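Local structure of trwC protein (Escherichia coli, 4PCB) at residues 154-159 and 268-273; 42-47 and 61-66. The protein is a plasmid-encoded conjugation protein whose N-terminal relaxase domain, the part in this structure, with bound DNA, probably nicks and joins single-stranded plasmid DNA at a metal site. All blocks are in the same frame, centred on the assembly; numbering follows the deposited sequence.

Contact 1: residues 154-159 and 268-273. With nucleotides of chain B.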
loop_
_atom_site.group_PDB
_atom_site.type_symbol
_atom_site.label_atom_id
_atom_site.label_comp_id
_atom_site.label_asym_id
_atom_site.label_seq_id
_atom_site.Cartn_x
_atom_site.Cartn_y
_atom_site.Cartn_z
ATOM N N ARG A 154 -12.846 -5.346 1.947
ATOM C CA ARG A 154 -13.659 -5.961 2.990
ATOM C C ARG A 154 -15.033 -6.397 2.486
ATOM O O ARG A 154 -15.529 -7.458 2.860
ATOM C CB ARG A 154 -13.799 -5.013 4.187
ATOM C CG ARG A 154 -14.937 -5.349 5.140
ATOM C CD ARG A 154 -14.468 -5.371 6.583
ATOM N NE ARG A 154 -14.062 -6.709 6.997
ATOM C CZ ARG A 154 -13.421 -6.982 8.127
ATOM N NH1 ARG A 154 -13.093 -8.232 8.416
ATOM N NH2 ARG A 154 -13.108 -6.007 8.968
ATOM N N GLU A 155 -15.651 -5.577 1.645
ATOM C CA GLU A 155 -16.977 -5.880 1.138
ATOM C C GLU A 155 -16.782 -6.558 -0.208
ATOM O O GLU A 155 -17.711 -6.681 -1.015
ATOM C CB GLU A 155 -17.799 -4.606 1.032
ATOM C CG GLU A 155 -19.256 -4.682 1.459
ATOM C CD GLU A 155 -19.490 -5.219 2.862
ATOM O OE1 GLU A 155 -18.734 -4.870 3.789
ATOM O OE2 GLU A 155 -20.466 -5.975 3.038
ATOM N N ARG A 156 -15.553 -7.049 -0.376
ATOM C CA ARG A 156 -15.047 -7.716 -1.579
ATOM C C ARG A 156 -15.451 -7.056 -2.892
ATOM O O ARG A 156 -15.902 -7.707 -3.845
ATOM C CB ARG A 156 -15.378 -9.217 -1.561
ATOM C CG ARG A 156 -14.229 -9.937 -0.840
ATOM C CD ARG A 156 -13.990 -11.369 -1.272
ATOM N NE ARG A 156 -13.048 -12.031 -0.367
ATOM C CZ ARG A 156 -13.366 -12.549 0.819
ATOM N NH1 ARG A 156 -14.617 -12.519 1.272
ATOM N NH2 ARG A 156 -12.424 -13.118 1.557
ATOM N N ASP A 157 -15.268 -5.742 -2.931
ATOM C CA ASP A 157 -15.418 -4.985 -4.156
ATOM C C ASP A 157 -14.092 -5.061 -4.882
ATOM O O ASP A 157 -13.039 -5.076 -4.236
ATOM C CB ASP A 157 -15.737 -3.522 -3.846
ATOM C CG ASP A 157 -17.128 -3.333 -3.285
ATOM O OD1 ASP A 157 -18.103 -3.676 -3.982
ATOM O OD2 ASP A 157 -17.244 -2.831 -2.150
ATOM N N PRO A 158 -14.104 -5.100 -6.207
ATOM C CA PRO A 158 -12.834 -5.070 -6.930
ATOM C C PRO A 158 -12.017 -3.877 -6.451
ATOM O O PRO A 158 -12.348 -2.743 -6.784
ATOM C CB PRO A 158 -13.270 -4.888 -8.378
ATOM C CG PRO A 158 -14.585 -5.580 -8.440
ATOM C CD PRO A 158 -15.241 -5.365 -7.105
ATOM N N GLN A 159 -10.979 -4.130 -5.660
ATOM C CA GLN A 159 -10.171 -3.059 -5.099
ATOM C C GLN A 159 -8.683 -3.363 -5.190
ATOM O O GLN A 159 -8.112 -3.987 -4.297
ATOM C CB GLN A 159 -10.559 -2.802 -3.644
ATOM C CG GLN A 159 -9.731 -1.724 -2.964
ATOM C CD GLN A 159 -9.987 -0.345 -3.538
ATOM O OE1 GLN A 159 -10.653 -0.201 -4.560
ATOM N NE2 GLN A 159 -9.456 0.676 -2.881
ATOM N N LYS A 268 -17.901 -9.889 7.516
ATOM C CA LYS A 268 -17.337 -11.218 7.704
ATOM C C LYS A 268 -16.379 -11.518 6.556
ATOM O O LYS A 268 -16.762 -11.456 5.383
ATOM C CB LYS A 268 -18.452 -12.272 7.817
ATOM C CG LYS A 268 -19.436 -11.994 8.981
ATOM C CD LYS A 268 -20.572 -13.018 9.117
ATOM C CE LYS A 268 -21.463 -13.049 7.884
ATOM N NZ LYS A 268 -22.239 -11.776 7.764
ATOM N N LYS A 269 -15.148 -11.890 6.881
ATOM C CA LYS A 269 -14.117 -12.124 5.864
ATOM C C LYS A 269 -14.321 -13.469 5.173
ATOM O O LYS A 269 -13.352 -14.212 4.964
ATOM C CB LYS A 269 -12.707 -12.050 6.478
ATOM C CG LYS A 269 -12.236 -10.634 6.800
ATOM C CD LYS A 269 -10.866 -10.594 7.479
ATOM C CE LYS A 269 -10.941 -11.242 8.860
ATOM N NZ LYS A 269 -11.944 -10.585 9.770
ATOM N N THR A 270 -15.584 -13.803 4.882
ATOM C CA THR A 270 -15.938 -15.104 4.316
ATOM C C THR A 270 -15.063 -15.431 3.102
ATOM O O THR A 270 -15.037 -14.718 2.089
ATOM C CB THR A 270 -17.463 -15.167 3.948
ATOM O OG1 THR A 270 -17.850 -16.513 3.637
ATOM C CG2 THR A 270 -17.867 -14.185 2.825
ATOM N N SER A 271 -14.308 -16.516 3.231
ATOM C CA SER A 271 -13.383 -16.909 2.182
ATOM C C SER A 271 -14.213 -17.500 1.065
ATOM O O SER A 271 -14.869 -18.532 1.237
ATOM C CB SER A 271 -12.346 -17.908 2.702
ATOM O OG SER A 271 -11.121 -17.798 1.990
ATOM N N VAL A 272 -14.184 -16.854 -0.087
ATOM C CA VAL A 272 -15.058 -17.262 -1.167
ATOM C C VAL A 272 -14.287 -17.654 -2.415
ATOM O O VAL A 272 -13.123 -17.276 -2.576
ATOM C CB VAL A 272 -16.019 -16.138 -1.520
ATOM C CG1 VAL A 272 -16.987 -15.899 -0.381
ATOM C CG2 VAL A 272 -15.234 -14.874 -1.842
ATOM N N ASP A 273 -14.919 -18.446 -3.277
ATOM C CA ASP A 273 -14.332 -18.718 -4.568
ATOM C C ASP A 273 -14.309 -17.397 -5.298
ATOM O O ASP A 273 -15.122 -16.502 -5.040
ATOM C CB ASP A 273 -15.100 -19.770 -5.342
ATOM C CG ASP A 273 -16.570 -19.531 -5.316
ATOM O OD1 ASP A 273 -17.037 -18.913 -4.343
ATOM O OD2 ASP A 273 -17.260 -19.967 -6.258
ATOM P P DT B 21 -14.042 7.732 -4.666
ATOM O OP1 DT B 21 -14.076 7.659 -6.145
ATOM O OP2 DT B 21 -15.097 8.478 -3.939
ATOM O "O5'" DT B 21 -13.989 6.241 -4.109
ATOM C "C5'" DT B 21 -14.627 5.166 -4.822
ATOM C "C4'" DT B 21 -13.861 3.878 -4.628
ATOM O "O4'" DT B 21 -12.530 4.014 -5.182
ATOM C "C3'" DT B 21 -13.659 3.465 -3.170
ATOM O "O3'" DT B 21 -13.630 2.038 -3.087
ATOM C "C2'" DT B 21 -12.282 4.015 -2.853
ATOM C "C1'" DT B 21 -11.566 3.765 -4.166
ATOM N N1 DT B 21 -10.392 4.628 -4.416
ATOM C C2 DT B 21 -9.182 4.221 -3.903
ATOM O O2 DT B 21 -9.043 3.196 -3.255
ATOM N N3 DT B 21 -8.132 5.062 -4.177
ATOM C C4 DT B 21 -8.171 6.240 -4.897
ATOM O O4 DT B 21 -7.145 6.893 -5.060
ATOM C C5 DT B 21 -9.473 6.607 -5.407
ATOM C C7 DT B 21 -9.615 7.868 -6.197
ATOM C C6 DT B 21 -10.503 5.794 -5.142
ATOM P P DG B 23 -10.942 -1.471 3.788
ATOM O OP1 DG B 23 -12.249 -2.158 3.654
ATOM O OP2 DG B 23 -10.700 -0.570 4.939
ATOM O "O5'" DG B 23 -9.781 -2.559 3.763
ATOM C "C5'" DG B 23 -8.679 -2.487 4.686
ATOM C "C4'" DG B 23 -7.377 -2.666 3.943
ATOM O "O4'" DG B 23 -7.305 -1.697 2.870
ATOM C "C3'" DG B 23 -6.119 -2.445 4.779
ATOM O "O3'" DG B 23 -5.654 -3.682 5.327
ATOM C "C2'" DG B 23 -5.138 -1.888 3.765
ATOM C "C1'" DG B 23 -6.045 -1.040 2.888
ATOM N N9 DG B 23 -6.253 0.312 3.394
ATOM C C8 DG B 23 -5.911 0.785 4.637
ATOM N N7 DG B 23 -6.216 2.042 4.809
ATOM C C5 DG B 23 -6.789 2.425 3.604
ATOM C C6 DG B 23 -7.315 3.677 3.193
ATOM O O6 DG B 23 -7.380 4.734 3.833
ATOM N N1 DG B 23 -7.799 3.624 1.891
ATOM C C2 DG B 23 -7.784 2.513 1.086
ATOM N N2 DG B 23 -8.298 2.664 -0.142
ATOM N N3 DG B 23 -7.299 1.339 1.458
ATOM C C4 DG B 23 -6.821 1.367 2.719
ATOM P P DT B 22 -14.304 1.299 -1.846
ATOM O OP1 DT B 22 -14.387 -0.145 -2.168
ATOM O OP2 DT B 22 -15.537 2.042 -1.488
ATOM O "O5'" DT B 22 -13.233 1.499 -0.683
ATOM C "C5'" DT B 22 -12.189 0.529 -0.477
ATOM C "C4'" DT B 22 -11.290 0.935 0.669
ATOM O "O4'" DT B 22 -11.314 2.367 0.849
ATOM C "C3'" DT B 22 -11.662 0.332 2.029
ATOM O "O3'" DT B 22 -10.691 -0.633 2.453
ATOM C "C2'" DT B 22 -11.683 1.519 2.982
ATOM C "C1'" DT B 22 -10.995 2.621 2.202
ATOM N N1 DT B 22 -11.441 3.989 2.541
ATOM C C2 DT B 22 -10.840 4.598 3.618
ATOM O O2 DT B 22 -9.968 4.067 4.282
ATOM N N3 DT B 22 -11.298 5.864 3.888
ATOM C C4 DT B 22 -12.279 6.560 3.208
ATOM O O4 DT B 22 -12.586 7.693 3.568
ATOM C C5 DT B 22 -12.870 5.859 2.092
ATOM C C7 DT B 22 -13.939 6.535 1.295
ATOM C C6 DT B 22 -12.431 4.624 1.822
#

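Contact 2: residues 42-47 and 61-66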
loop_
_atom_site.group_PDB
_atom_site.type_symbol
_atom_site.label_atom_id
_atom_site.label_comp_id
_atom_site.label_asym_id
_atom_site.label_seq_id
_atom_site.Cartn_x
_atom_site.Cartn_y
_atom_site.Cartn_z
ATOM N N GLU A 42 18.165 -5.947 -2.599
ATOM C CA GLU A 42 19.109 -6.527 -3.542
ATOM C C GLU A 42 20.466 -6.807 -2.917
ATOM O O GLU A 42 21.175 -7.728 -3.337
ATOM C CB GLU A 42 19.291 -5.622 -4.759
ATOM C CG GLU A 42 18.156 -5.729 -5.775
ATOM C CD GLU A 42 18.271 -4.673 -6.847
ATOM O OE1 GLU A 42 19.247 -3.889 -6.782
ATOM O OE2 GLU A 42 17.399 -4.623 -7.747
ATOM N N GLU A 43 20.845 -6.016 -1.926
ATOM C CA GLU A 43 22.132 -6.250 -1.296
ATOM C C GLU A 43 22.081 -7.436 -0.360
ATOM O O GLU A 43 23.103 -8.064 -0.098
ATOM C CB GLU A 43 22.630 -5.014 -0.557
ATOM C CG GLU A 43 24.128 -5.076 -0.344
ATOM C CD GLU A 43 24.652 -3.877 0.372
ATOM O OE1 GLU A 43 23.821 -3.110 0.928
ATOM O OE2 GLU A 43 25.899 -3.726 0.387
ATOM N N LEU A 44 20.888 -7.748 0.138
ATOM C CA LEU A 44 20.705 -8.922 0.987
ATOM C C LEU A 44 20.373 -10.139 0.137
ATOM O O LEU A 44 20.056 -11.213 0.653
ATOM C CB LEU A 44 19.607 -8.675 2.007
ATOM C CG LEU A 44 19.873 -7.722 3.177
ATOM C CD1 LEU A 44 18.774 -7.932 4.212
ATOM C CD2 LEU A 44 21.243 -7.949 3.797
ATOM N N GLY A 45 20.442 -9.955 -1.175
ATOM C CA GLY A 45 20.251 -11.039 -2.118
ATOM C C GLY A 45 18.813 -11.434 -2.343
ATOM O O GLY A 45 18.549 -12.524 -2.848
ATOM N N LEU A 46 17.883 -10.527 -2.060
ATOM C CA LEU A 46 16.474 -10.836 -2.234
ATOM C C LEU A 46 15.969 -10.296 -3.568
ATOM O O LEU A 46 15.778 -9.094 -3.737
ATOM C CB LEU A 46 15.646 -10.263 -1.079
ATOM C CG LEU A 46 16.002 -10.655 0.361
ATOM C CD1 LEU A 46 15.400 -9.647 1.308
ATOM C CD2 LEU A 46 15.518 -12.053 0.694
ATOM N N SER A 47 15.724 -11.214 -4.500
ATOM C CA SER A 47 15.253 -10.877 -5.839
ATOM C C SER A 47 14.144 -11.845 -6.253
ATOM O O SER A 47 14.241 -13.045 -6.000
ATOM C CB SER A 47 16.425 -10.942 -6.844
ATOM O OG SER A 47 16.047 -10.582 -8.170
ATOM N N GLY A 61 13.663 -9.128 12.548
ATOM C CA GLY A 61 14.987 -8.560 12.739
ATOM C C GLY A 61 16.053 -9.526 12.284
ATOM O O GLY A 61 17.236 -9.203 12.188
ATOM N N ASN A 62 15.624 -10.737 11.994
ATOM C CA ASN A 62 16.544 -11.757 11.527
ATOM C C ASN A 62 16.849 -11.520 10.028
ATOM O O ASN A 62 16.040 -11.809 9.138
ATOM C CB ASN A 62 15.950 -13.153 11.844
ATOM C CG ASN A 62 16.881 -14.304 11.492
ATOM O OD1 ASN A 62 18.083 -14.116 11.256
ATOM N ND2 ASN A 62 16.344 -15.518 11.551
ATOM N N ILE A 63 18.004 -10.908 9.778
ATOM C CA ILE A 63 18.471 -10.642 8.426
ATOM C C ILE A 63 19.119 -11.916 7.892
ATOM O O ILE A 63 19.034 -12.235 6.716
ATOM C CB ILE A 63 19.519 -9.493 8.380
ATOM C CG1 ILE A 63 18.909 -8.142 8.724
ATOM C CG2 ILE A 63 20.190 -9.410 7.021
ATOM C CD1 ILE A 63 19.969 -7.047 8.866
ATOM N N GLY A 64 19.804 -12.628 8.778
ATOM C CA GLY A 64 20.577 -13.786 8.378
ATOM C C GLY A 64 21.942 -13.342 7.893
ATOM O O GLY A 64 22.554 -12.466 8.496
ATOM N N GLU A 65 22.409 -13.938 6.801
ATOM C CA GLU A 65 23.710 -13.598 6.226
ATOM C C GLU A 65 24.789 -13.391 7.287
ATOM O O GLU A 65 25.737 -12.635 7.083
ATOM C CB GLU A 65 23.611 -12.351 5.344
ATOM C CG GLU A 65 22.231 -12.093 4.770
ATOM C CD GLU A 65 22.281 -11.637 3.327
ATOM O OE1 GLU A 65 23.361 -11.202 2.876
ATOM O OE2 GLU A 65 21.243 -11.716 2.643
ATOM N N GLY A 66 24.632 -14.064 8.420
ATOM C CA GLY A 66 25.614 -14.015 9.486
ATOM C C GLY A 66 25.819 -12.653 10.120
ATOM O O GLY A 66 26.950 -12.189 10.242
#

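Contact 1: residues 154-159 and 268-273
Lys269 meets Arg154 at the start of this surface contact, where the loop 268-273 passes the loop 154-159. Its chain bends at the two outer torsions and brings NZ to the edge of the Arg154 guanidinium, near its plane. Lys269 NZ lies 2.9 Å from Arg154 NH1. Both atoms are donors, so no hydrogen bond joins them, and both groups are probably positively charged. Arg154 NH1 also lies alongside the aliphatic part of Lys269, 3.0 Å from its CG. Arg154 CB lies 3.3 Å from OP1 of nucleotide DG23 of chain B. Lys269 O sits at the edge of the Arg156 guanidinium, 3.7 Å from Arg156 NH2. Next, the Thr270 carbonyl lies oblique to this guanidinium. The loop 154-159 joins antiparallel strands 145-150 and 161-171 of the relaxase sheet, which carry His150, His161 and His163, ligands of zinc or copper in structures of this protein. Beyond the contact, Gln159 NE2 donates a hydrogen bond of 2.6 Å to O2 of nucleotide DT21 of chain B, with an angle of 148° at the hydrogen. Last comes Val272. Its CG2 lies over one face of the Arg156 guanidinium and 3.8 Å from Arg156 CD.

Contact 2: residues 42-47 and 61-66
Leu44 and Ile63 form the apolar part of this contact, their side chains crossing at about a right angle. The CG2 branch of Ile63 does the touching. It lies 3.5 Å from Leu44 CD1 and 3.7 Å from Leu44 CD2, so it faces both methyls at the end of the leucine. In Ile63 the CG1 branch stands opposite the carbonyl carbon (chi1 -68°). This puts CG2 opposite the backbone N and turns it to the leucine. Trp177 touches both side chains, and Leu58 of helix 52-60 also packs on Leu44. Two loops of the relaxase domain thus pack against strand 177-178, which pairs with strand 161-171 of the main antiparallel sheet. The contact lies away from the metal-binding histidines. Leu44 follows helix 39-43 directly. A Schellman motif closes this helix, with Gly45 as its C-prime residue at positive phi; Gly45 N makes a weak hydrogen bond of 3.2 Å to Glu42 O. Glu65 reaches toward this turn from the other loop, its chain bent at chi2 (-139°). Its carboxylate carbon CD lies 3.9 Å from Leu44 CD2, and the two side chains meet at a slant. Glu65 OE2 lies 3.5 Å from Leu44 CB. The same oxygen has a long, weak ion pair with Arg54 of helix 52-60.

How the contacts relate
From the N terminus, contact 2 comes first. It closes a short loop of 13 residues, which holds helix 52-60, and ties the end of helix 39-43 to the segment leading away from helix 52-60. The chain then runs through strand 81-89, helices 92-100 and 104-122, the hairpin 126-139 and strand 145-150 before contact 1 opens. Contact 1 closes a much longer loop of 108 residues, bringing the loop between strands 145-150 and 161-171 against the segment before helix 275-285. The two loops follow in series and neither nest nor cross. The centres of contact 1 and contact 2 are 34 Å apart. Contact 1 meets the bound DNA, whereas contact 2 stays about 10 Å from it at the nearest atom.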